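Long-range contacts in nucleocapsid protein CP17 (Extra small virus, PDB 6JJA), which forms the sixty-subunit T=1 icosahedral capsid of a satellite RNA virus, binding calcium ions and probably enclosing the single-stranded RNA genome: residues Trp56-Asp60 with Tyr76-Ile80; Gly67-Val73 with Thr148-Thr154; Lys94-Ala99 with Pro161-Leu166. All coordinates share one frame; numbering follows the deposited sequence.

Contact 1 of 3, residues Trp56-Asp60 with Tyr76-Ile80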
loop_
_atom_site.group_PDB
_atom_site.type_symbol
_atom_site.label_atom_id
_atom_site.label_comp_id
_atom_site.label_asym_id
_atom_site.label_seq_id
_atom_site.Cartn_x
_atom_site.Cartn_y
_atom_site.Cartn_z
ATOM N N TRP A 56 4.461 -5.651 -64.582
ATOM C CA TRP A 56 5.563 -5.096 -65.350
ATOM C C TRP A 56 5.771 -5.869 -66.637
ATOM O O TRP A 56 5.533 -7.076 -66.705
ATOM C CB TRP A 56 6.852 -5.121 -64.543
ATOM C CG TRP A 56 6.824 -4.319 -63.308
ATOM C CD1 TRP A 56 6.387 -4.717 -62.093
ATOM C CD2 TRP A 56 7.262 -2.974 -63.153
ATOM N NE1 TRP A 56 6.514 -3.706 -61.190
ATOM C CE2 TRP A 56 7.050 -2.618 -61.820
ATOM C CE3 TRP A 56 7.804 -2.029 -64.018
ATOM C CZ2 TRP A 56 7.361 -1.370 -61.331
ATOM C CZ3 TRP A 56 8.112 -0.793 -63.528
ATOM C CH2 TRP A 56 7.892 -0.471 -62.205
ATOM N N ILE A 57 6.248 -5.165 -67.657
ATOM C CA ILE A 57 6.540 -5.750 -68.950
ATOM C C ILE A 57 7.918 -5.276 -69.394
ATOM O O ILE A 57 8.501 -4.360 -68.819
ATOM C CB ILE A 57 5.471 -5.408 -70.000
ATOM C CG1 ILE A 57 5.407 -3.914 -70.253
ATOM C CG2 ILE A 57 4.149 -5.854 -69.522
ATOM C CD1 ILE A 57 4.656 -3.551 -71.467
ATOM N N ASP A 58 8.433 -5.926 -70.431
ATOM C CA ASP A 58 9.712 -5.588 -71.028
ATOM C C ASP A 58 9.509 -5.359 -72.513
ATOM O O ASP A 58 8.795 -6.122 -73.168
ATOM C CB ASP A 58 10.739 -6.692 -70.797
ATOM C CG ASP A 58 10.468 -7.929 -71.624
ATOM O OD1 ASP A 58 9.291 -8.332 -71.722
ATOM O OD2 ASP A 58 11.429 -8.504 -72.174
ATOM N N ILE A 59 10.134 -4.317 -73.041
ATOM C CA ILE A 59 9.938 -3.892 -74.418
ATOM C C ILE A 59 11.247 -4.048 -75.180
ATOM O O ILE A 59 12.324 -3.755 -74.649
ATOM C CB ILE A 59 9.413 -2.447 -74.453
ATOM C CG1 ILE A 59 8.165 -2.350 -73.577
ATOM C CG2 ILE A 59 9.059 -2.042 -75.848
ATOM C CD1 ILE A 59 7.776 -0.991 -73.194
ATOM N N ASP A 60 11.146 -4.506 -76.431
ATOM C CA ASP A 60 12.309 -4.995 -77.164
ATOM C C ASP A 60 13.262 -3.869 -77.539
ATOM O O ASP A 60 14.466 -3.951 -77.278
ATOM C CB ASP A 60 11.867 -5.748 -78.425
ATOM C CG ASP A 60 10.996 -4.905 -79.338
ATOM O OD1 ASP A 60 10.871 -3.689 -79.087
ATOM O OD2 ASP A 60 10.438 -5.457 -80.305
ATOM N N TYR A 76 3.799 -0.768 -76.689
ATOM C CA TYR A 76 3.222 -1.364 -75.497
ATOM C C TYR A 76 2.140 -2.368 -75.850
ATOM O O TYR A 76 2.024 -3.415 -75.213
ATOM C CB TYR A 76 2.640 -0.288 -74.597
ATOM C CG TYR A 76 3.601 0.730 -74.044
ATOM C CD1 TYR A 76 3.936 1.853 -74.766
ATOM C CD2 TYR A 76 4.129 0.596 -72.780
ATOM C CE1 TYR A 76 4.789 2.794 -74.259
ATOM C CE2 TYR A 76 4.982 1.532 -72.265
ATOM C CZ TYR A 76 5.308 2.627 -73.010
ATOM O OH TYR A 76 6.160 3.574 -72.505
ATOM N N ARG A 77 1.325 -2.061 -76.855
ATOM C CA ARG A 77 0.240 -2.956 -77.227
ATOM C C ARG A 77 0.764 -4.285 -77.751
ATOM O O ARG A 77 0.294 -5.347 -77.333
ATOM C CB ARG A 77 -0.641 -2.286 -78.265
ATOM C CG ARG A 77 -2.073 -2.711 -78.214
ATOM C CD ARG A 77 -2.888 -2.000 -79.236
ATOM N NE ARG A 77 -3.240 -0.656 -78.820
ATOM C CZ ARG A 77 -3.109 0.428 -79.569
ATOM N NH1 ARG A 77 -2.634 0.363 -80.798
ATOM N NH2 ARG A 77 -3.465 1.592 -79.079
ATOM N N ASN A 78 1.719 -4.247 -78.675
ATOM C CA ASN A 78 2.286 -5.472 -79.216
ATOM C C ASN A 78 3.017 -6.269 -78.150
ATOM O O ASN A 78 3.047 -7.501 -78.216
ATOM C CB ASN A 78 3.222 -5.142 -80.368
ATOM C CG ASN A 78 2.481 -4.757 -81.625
ATOM O OD1 ASN A 78 2.214 -3.583 -81.868
ATOM N ND2 ASN A 78 2.142 -5.751 -82.434
ATOM N N ARG A 79 3.614 -5.595 -77.171
ATOM C CA ARG A 79 4.265 -6.314 -76.085
ATOM C C ARG A 79 3.249 -6.856 -75.086
ATOM O O ARG A 79 3.558 -7.775 -74.322
ATOM C CB ARG A 79 5.270 -5.408 -75.389
ATOM C CG ARG A 79 5.877 -5.963 -74.127
ATOM C CD ARG A 79 6.578 -7.281 -74.325
ATOM N NE ARG A 79 7.071 -7.805 -73.062
ATOM C CZ ARG A 79 6.324 -8.448 -72.175
ATOM N NH1 ARG A 79 5.039 -8.653 -72.412
ATOM N NH2 ARG A 79 6.862 -8.886 -71.050
ATOM N N ILE A 80 2.048 -6.289 -75.070
ATOM C CA ILE A 80 0.998 -6.760 -74.181
ATOM C C ILE A 80 0.174 -7.865 -74.817
ATOM O O ILE A 80 -0.508 -8.612 -74.108
ATOM C CB ILE A 80 0.127 -5.572 -73.763
ATOM C CG1 ILE A 80 0.843 -4.774 -72.693
ATOM C CG2 ILE A 80 -1.173 -6.028 -73.231
ATOM C CD1 ILE A 80 0.385 -3.409 -72.581
#

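Contact 2 of 3, residues Gly67-Val73 with Thr148-Thr154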
loop_
_atom_site.group_PDB
_atom_site.type_symbol
_atom_site.label_atom_id
_atom_site.label_comp_id
_atom_site.label_asym_id
_atom_site.label_seq_id
_atom_site.Cartn_x
_atom_site.Cartn_y
_atom_site.Cartn_z
ATOM N N GLY A 67 20.165 6.999 -82.015
ATOM C CA GLY A 67 20.255 7.041 -80.577
ATOM C C GLY A 67 18.959 7.359 -79.869
ATOM O O GLY A 67 18.960 7.492 -78.641
ATOM N N ILE A 68 17.855 7.477 -80.597
ATOM C CA ILE A 68 16.571 7.876 -80.040
ATOM C C ILE A 68 15.593 6.731 -80.236
ATOM O O ILE A 68 15.373 6.279 -81.365
ATOM C CB ILE A 68 16.046 9.161 -80.686
ATOM C CG1 ILE A 68 17.052 10.289 -80.521
ATOM C CG2 ILE A 68 14.745 9.563 -80.060
ATOM C CD1 ILE A 68 16.897 11.359 -81.533
ATOM N N TYR A 69 14.996 6.279 -79.140
ATOM C CA TYR A 69 14.118 5.121 -79.129
ATOM C C TYR A 69 12.735 5.585 -78.715
ATOM O O TYR A 69 12.511 5.942 -77.556
ATOM C CB TYR A 69 14.652 4.039 -78.196
ATOM C CG TYR A 69 16.081 3.666 -78.492
ATOM C CD1 TYR A 69 16.389 2.720 -79.450
ATOM C CD2 TYR A 69 17.123 4.272 -77.823
ATOM C CE1 TYR A 69 17.687 2.390 -79.724
ATOM C CE2 TYR A 69 18.425 3.947 -78.093
ATOM C CZ TYR A 69 18.701 3.005 -79.047
ATOM O OH TYR A 69 20.007 2.679 -79.315
ATOM N N THR A 70 11.815 5.575 -79.666
ATOM C CA THR A 70 10.477 6.105 -79.468
ATOM C C THR A 70 9.539 4.993 -79.019
ATOM O O THR A 70 9.469 3.936 -79.657
ATOM C CB THR A 70 9.979 6.739 -80.757
ATOM O OG1 THR A 70 10.852 7.806 -81.138
ATOM C CG2 THR A 70 8.622 7.273 -80.569
ATOM N N LEU A 71 8.823 5.232 -77.925
ATOM C CA LEU A 71 7.838 4.293 -77.402
ATOM C C LEU A 71 6.459 4.777 -77.816
ATOM O O LEU A 71 5.933 5.736 -77.254
ATOM C CB LEU A 71 7.925 4.173 -75.888
ATOM C CG LEU A 71 8.861 3.142 -75.261
ATOM C CD1 LEU A 71 8.542 1.752 -75.741
ATOM C CD2 LEU A 71 10.277 3.476 -75.553
ATOM N N THR A 72 5.874 4.105 -78.795
ATOM C CA THR A 72 4.526 4.400 -79.227
ATOM C C THR A 72 3.533 3.546 -78.451
ATOM O O THR A 72 3.897 2.719 -77.619
ATOM C CB THR A 72 4.392 4.172 -80.725
ATOM O OG1 THR A 72 4.876 2.870 -81.061
ATOM C CG2 THR A 72 5.172 5.198 -81.480
ATOM N N VAL A 73 2.249 3.767 -78.723
ATOM C CA VAL A 73 1.218 2.927 -78.138
ATOM C C VAL A 73 1.238 1.549 -78.770
ATOM O O VAL A 73 0.997 0.543 -78.094
ATOM C CB VAL A 73 -0.151 3.602 -78.291
ATOM C CG1 VAL A 73 -1.174 2.909 -77.476
ATOM C CG2 VAL A 73 -0.070 5.009 -77.854
ATOM N N THR A 148 2.822 8.839 -79.970
ATOM C CA THR A 148 4.008 8.631 -79.164
ATOM C C THR A 148 3.707 8.970 -77.715
ATOM O O THR A 148 3.064 9.982 -77.426
ATOM C CB THR A 148 5.155 9.481 -79.689
ATOM O OG1 THR A 148 5.307 9.267 -81.091
ATOM C CG2 THR A 148 6.415 9.107 -79.027
ATOM N N LEU A 149 4.156 8.107 -76.809
ATOM C CA LEU A 149 3.927 8.281 -75.386
ATOM C C LEU A 149 5.201 8.686 -74.664
ATOM O O LEU A 149 5.239 9.711 -73.976
ATOM C CB LEU A 149 3.392 6.986 -74.786
ATOM C CG LEU A 149 2.169 6.358 -75.406
ATOM C CD1 LEU A 149 1.883 5.105 -74.649
ATOM C CD2 LEU A 149 1.007 7.293 -75.372
ATOM N N ASN A 150 6.242 7.887 -74.811
ATOM C CA ASN A 150 7.511 8.111 -74.157
ATOM C C ASN A 150 8.613 8.067 -75.195
ATOM O O ASN A 150 8.493 7.403 -76.226
ATOM C CB ASN A 150 7.790 7.084 -73.072
ATOM C CG ASN A 150 6.712 7.029 -72.035
ATOM O OD1 ASN A 150 5.711 6.337 -72.191
ATOM N ND2 ASN A 150 6.911 7.759 -70.955
ATOM N N THR A 151 9.677 8.790 -74.917
ATOM C CA THR A 151 10.817 8.867 -75.809
ATOM C C THR A 151 12.087 8.723 -74.998
ATOM O O THR A 151 12.274 9.406 -73.988
ATOM C CB THR A 151 10.819 10.174 -76.583
ATOM O OG1 THR A 151 9.556 10.334 -77.236
ATOM C CG2 THR A 151 11.898 10.175 -77.607
ATOM N N ILE A 152 12.953 7.827 -75.446
ATOM C CA ILE A 152 14.227 7.560 -74.802
ATOM C C ILE A 152 15.324 8.026 -75.737
ATOM O O ILE A 152 15.259 7.789 -76.948
ATOM C CB ILE A 152 14.396 6.075 -74.460
ATOM C CG1 ILE A 152 13.230 5.572 -73.632
ATOM C CG2 ILE A 152 15.631 5.884 -73.685
ATOM C CD1 ILE A 152 13.151 4.101 -73.575
ATOM N N THR A 153 16.322 8.694 -75.180
ATOM C CA THR A 153 17.403 9.269 -75.957
ATOM C C THR A 153 18.722 8.841 -75.333
ATOM O O THR A 153 19.044 9.240 -74.211
ATOM C CB THR A 153 17.283 10.785 -76.015
ATOM O OG1 THR A 153 16.029 11.141 -76.613
ATOM C CG2 THR A 153 18.408 11.381 -76.817
ATOM N N THR A 154 19.465 8.013 -76.053
ATOM C CA THR A 154 20.818 7.652 -75.684
ATOM C C THR A 154 21.775 8.167 -76.746
ATOM O O THR A 154 21.404 8.366 -77.905
ATOM C CB THR A 154 20.974 6.133 -75.529
ATOM O OG1 THR A 154 21.018 5.511 -76.818
ATOM C CG2 THR A 154 19.828 5.552 -74.755
#

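Contact 3 of 3, residues Lys94-Ala99 with Pro161-Leu166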
loop_
_atom_site.group_PDB
_atom_site.type_symbol
_atom_site.label_atom_id
_atom_site.label_comp_id
_atom_site.label_asym_id
_atom_site.label_seq_id
_atom_site.Cartn_x
_atom_site.Cartn_y
_atom_site.Cartn_z
ATOM N N LYS A 94 3.781 3.497 -64.606
ATOM C CA LYS A 94 5.186 3.825 -64.478
ATOM C C LYS A 94 5.929 3.416 -65.731
ATOM O O LYS A 94 5.509 2.518 -66.459
ATOM C CB LYS A 94 5.858 3.134 -63.312
ATOM C CG LYS A 94 5.278 3.383 -61.985
ATOM C CD LYS A 94 5.981 2.573 -60.986
ATOM C CE LYS A 94 5.611 2.964 -59.607
ATOM N NZ LYS A 94 6.353 2.196 -58.596
ATOM N N VAL A 95 7.057 4.074 -65.952
ATOM C CA VAL A 95 7.997 3.733 -67.004
ATOM C C VAL A 95 9.387 3.984 -66.462
ATOM O O VAL A 95 9.704 5.106 -66.060
ATOM C CB VAL A 95 7.773 4.538 -68.285
ATOM C CG1 VAL A 95 8.619 3.998 -69.381
ATOM C CG2 VAL A 95 6.359 4.480 -68.683
ATOM N N ALA A 96 10.202 2.945 -66.432
ATOM C CA ALA A 96 11.609 3.060 -66.103
ATOM C C ALA A 96 12.434 2.639 -67.302
ATOM O O ALA A 96 12.209 1.569 -67.870
ATOM C CB ALA A 96 11.967 2.209 -64.895
ATOM N N ALA A 97 13.372 3.486 -67.692
ATOM C CA ALA A 97 14.332 3.168 -68.728
ATOM C C ALA A 97 15.688 2.984 -68.080
ATOM O O ALA A 97 16.132 3.830 -67.298
ATOM C CB ALA A 97 14.402 4.256 -69.790
ATOM N N TYR A 98 16.326 1.867 -68.387
ATOM C CA TYR A 98 17.658 1.564 -67.907
ATOM C C TYR A 98 18.583 1.496 -69.107
ATOM O O TYR A 98 18.270 0.832 -70.097
ATOM C CB TYR A 98 17.697 0.249 -67.146
ATOM C CG TYR A 98 16.787 0.139 -65.960
ATOM C CD1 TYR A 98 15.453 -0.138 -66.115
ATOM C CD2 TYR A 98 17.275 0.270 -64.684
ATOM C CE1 TYR A 98 14.633 -0.251 -65.046
ATOM C CE2 TYR A 98 16.455 0.157 -63.607
ATOM C CZ TYR A 98 15.138 -0.107 -63.791
ATOM O OH TYR A 98 14.324 -0.227 -62.701
ATOM N N ALA A 99 19.704 2.191 -69.024
ATOM C CA ALA A 99 20.669 2.156 -70.098
ATOM C C ALA A 99 21.480 0.872 -70.026
ATOM O O ALA A 99 21.239 -0.002 -69.191
ATOM C CB ALA A 99 21.584 3.364 -70.034
ATOM N N PRO A 161 18.740 0.481 -74.792
ATOM C CA PRO A 161 18.354 0.540 -73.386
ATOM C C PRO A 161 17.301 -0.497 -73.038
ATOM O O PRO A 161 16.744 -1.200 -73.883
ATOM C CB PRO A 161 17.813 1.957 -73.236
ATOM C CG PRO A 161 17.338 2.297 -74.565
ATOM C CD PRO A 161 18.264 1.663 -75.522
ATOM N N VAL A 162 17.030 -0.565 -71.745
ATOM C CA VAL A 162 16.099 -1.516 -71.166
ATOM C C VAL A 162 14.923 -0.726 -70.613
ATOM O O VAL A 162 15.110 0.215 -69.836
ATOM C CB VAL A 162 16.784 -2.359 -70.084
ATOM C CG1 VAL A 162 15.806 -2.987 -69.176
ATOM C CG2 VAL A 162 17.614 -3.405 -70.707
ATOM N N VAL A 163 13.720 -1.102 -71.018
ATOM C CA VAL A 163 12.506 -0.397 -70.640
ATOM C C VAL A 163 11.630 -1.346 -69.843
ATOM O O VAL A 163 11.358 -2.469 -70.277
ATOM C CB VAL A 163 11.759 0.141 -71.866
ATOM C CG1 VAL A 163 10.630 1.029 -71.451
ATOM C CG2 VAL A 163 12.678 0.890 -72.728
ATOM N N ARG A 164 11.201 -0.889 -68.676
ATOM C CA ARG A 164 10.234 -1.586 -67.848
ATOM C C ARG A 164 9.045 -0.667 -67.647
ATOM O O ARG A 164 9.215 0.540 -67.469
ATOM C CB ARG A 164 10.833 -1.978 -66.502
ATOM C CG ARG A 164 11.909 -2.998 -66.573
ATOM C CD ARG A 164 11.343 -4.377 -66.569
ATOM N NE ARG A 164 12.357 -5.415 -66.551
ATOM C CZ ARG A 164 13.052 -5.797 -67.609
ATOM N NH1 ARG A 164 12.861 -5.216 -68.772
ATOM N NH2 ARG A 164 13.943 -6.760 -67.497
ATOM N N ALA A 165 7.848 -1.234 -67.682
ATOM C CA ALA A 165 6.627 -0.462 -67.595
ATOM C C ALA A 165 5.582 -1.243 -66.832
ATOM O O ALA A 165 5.354 -2.421 -67.110
ATOM C CB ALA A 165 6.111 -0.107 -68.976
ATOM N N LEU A 166 4.948 -0.581 -65.876
ATOM C CA LEU A 166 3.845 -1.149 -65.120
ATOM C C LEU A 166 2.557 -0.741 -65.807
ATOM O O LEU A 166 2.205 0.437 -65.847
ATOM C CB LEU A 166 3.898 -0.673 -63.683
ATOM C CG LEU A 166 2.897 -1.170 -62.672
ATOM C CD1 LEU A 166 3.146 -2.574 -62.317
ATOM C CD2 LEU A 166 3.037 -0.320 -61.486
#

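Contact 1 of 3, residues Trp56-Asp60 with Tyr76-Ile80
Arg79 reaches from helix 73-80 to the edge of strand 52-59, where its guanidinium grips Asp58 and lies against Ile57. Its CG stands anti to the backbone N (chi1 172°) and the chain then bends at the next bond, bringing the head side-on to the carboxylate. Arg79 NE and Arg79 NH2 both donate to one oxygen, Asp58 OD1, each at 2.6 Å, the pair of bonds making a salt bridge. The two flat groups stand nearly upright to each other, 81° apart. The NH2 donor comes in almost along the C-O axis of OD1, whereas NE meets it from above the carboxylate plane.

Ile57 supplies the floor for this head: its CB lies over the centre of one guanidinium face, 3.8 Å above the plane. Farther down the arginine, Ile57 CD1 rests 3.8 Å from Arg79 CG, the two side chains running antiparallel along one another. The same methyl reaches Ile80 CG1 at 4.2 Å and also approaches Tyr76.

Ile59 adds a second apolar contact. With CG1 beside the backbone N (chi1 -54°), its CD1 reaches Tyr76 CE2 at 3.9 Å and makes an off-centre CH-pi contact with the ring.

Tyr76 packs onward against Ala165 and Ile92. Arg79 also packs on Val47 of a second subunit, so the ion pair lies close to a subunit interface. Helix 73-80, between the C strand 68-72 and the D strand 88-98 of this viral jelly roll, packs here across the B strand 52-59, and its Tyr76 reaches into the core between the two sheets.

Contact 2 of 3, residues Gly67-Val73 with Thr148-Thr154
Tyr69 and Ile152 form a hydrogen-bonded pair at the middle of a backbone ladder that joins strand 68-72 to strand 148-154 in antiparallel fashion. Tyr69 N binds Ile152 O at 2.7 Å, and Ile152 N returns to Tyr69 O at 2.9 Å. At one end Thr154 N donates to Gly67 O. Toward the other end Leu71 N donates to Asn150 O, and the register then slips by one residue: Leu71 O accepts both Leu149 N, at 3.0 Å, and Asn150 N, at 3.3 Å. Two residues facing one make a classic beta bulge, just before Thr72 takes the N-cap position of helix 73-80.

Apolar packing is concentrated on the face that carries Tyr69, Leu71 and Ile152. Leu71 CD2 and Ile152 CD1 meet at 3.5 Å. Past the bulge, Val73 CG2 sits against Leu149 CD2, also at 3.5 Å, the two side chains roughly perpendicular.

A polar atom meets the aromatic ring at the far end: Thr154 OG1 lies at the edge of Tyr69, in the ring plane, 3.3 Å from CE2.

The other face carries Ile68, Thr70, Thr151 and Thr153. Ile68 and Thr153 extend together there, and Ile68 CG2 also touches the methyl of Thr151. Beside the bulge, Thr70 CG2 meets the Thr148 methyl.

Asn150, on the apolar face, is held by Tyr133 through its ND2. Strand 68-72 is the C strand and strand 148-154 the H strand of the CHEF sheet of a viral jelly roll; on its other side H bonds to strand 104-110, the E strand.

Contact 3 of 3, residues Lys94-Ala99 with Pro161-Leu166
Ala96 and Arg164 form the central hydrogen-bonded pair between strands 94-98 and 162-166, which run antiparallel. Ala96 N donates to Arg164 O and Arg164 N to Ala96 O, both at 2.8 Å and both nearly straight. Tyr98 and Val162 are likewise joined by two backbone bonds, whereas Leu166 N meets Lys94 O at 3.2 Å from above the carbonyl plane. CA-H groups add to the ladder, as where Val95 CA faces Arg164 O at 3.4 Å.

On one face, Val95 CG1 and Val163 CG1 lie side by side 4.1 Å apart. On the other, Tyr98 CG lies beside its backbone N (chi1 -58°), which sets the ring with Val162 O at its edge; Tyr98 CE1 meets Arg164 CG at 4.2 Å, and Lys94 CD runs alongside Leu166 CD2.

In the jelly roll, strands 88-98 and 162-171 are the D strand and its partner in the middle of the BIDG sheet. Strand 52-59 flanks one side and strand 128-132 the other.

Farther out, the Val95 face looks into the sandwich, toward Ile152 and Tyr76. The Tyr98 face meets a second subunit, where Tyr98 OH hydrogen-bonds Pro41 O of that neighbour and Ala96 packs on its Pro40.

Contacts 2 and 3 each lie within one of the two facing sheets of the jelly roll, and contact 1 packs the helix against a strand of the contact 3 sheet. That strand adjoins contact 3 directly, with Ile57 N hydrogen-bonded to Ala165 O at 2.9 Å. The centres of contacts 2 and 3 are 11 Å apart; across the core Ile152 CD1 packs on Val163 CG2 at 3.4 Å. Tyr76 of contact 1 ties in contact 2 by a weak hydrogen bond, its OH 2.8 Å from Asn150 OD1. Contact 1 is nearest the metal: the Arg79 side chain is about 8 Å from a bound calcium ion, and that of Ile80 about 9 Å from the side chain of the calcium ligand Asp171.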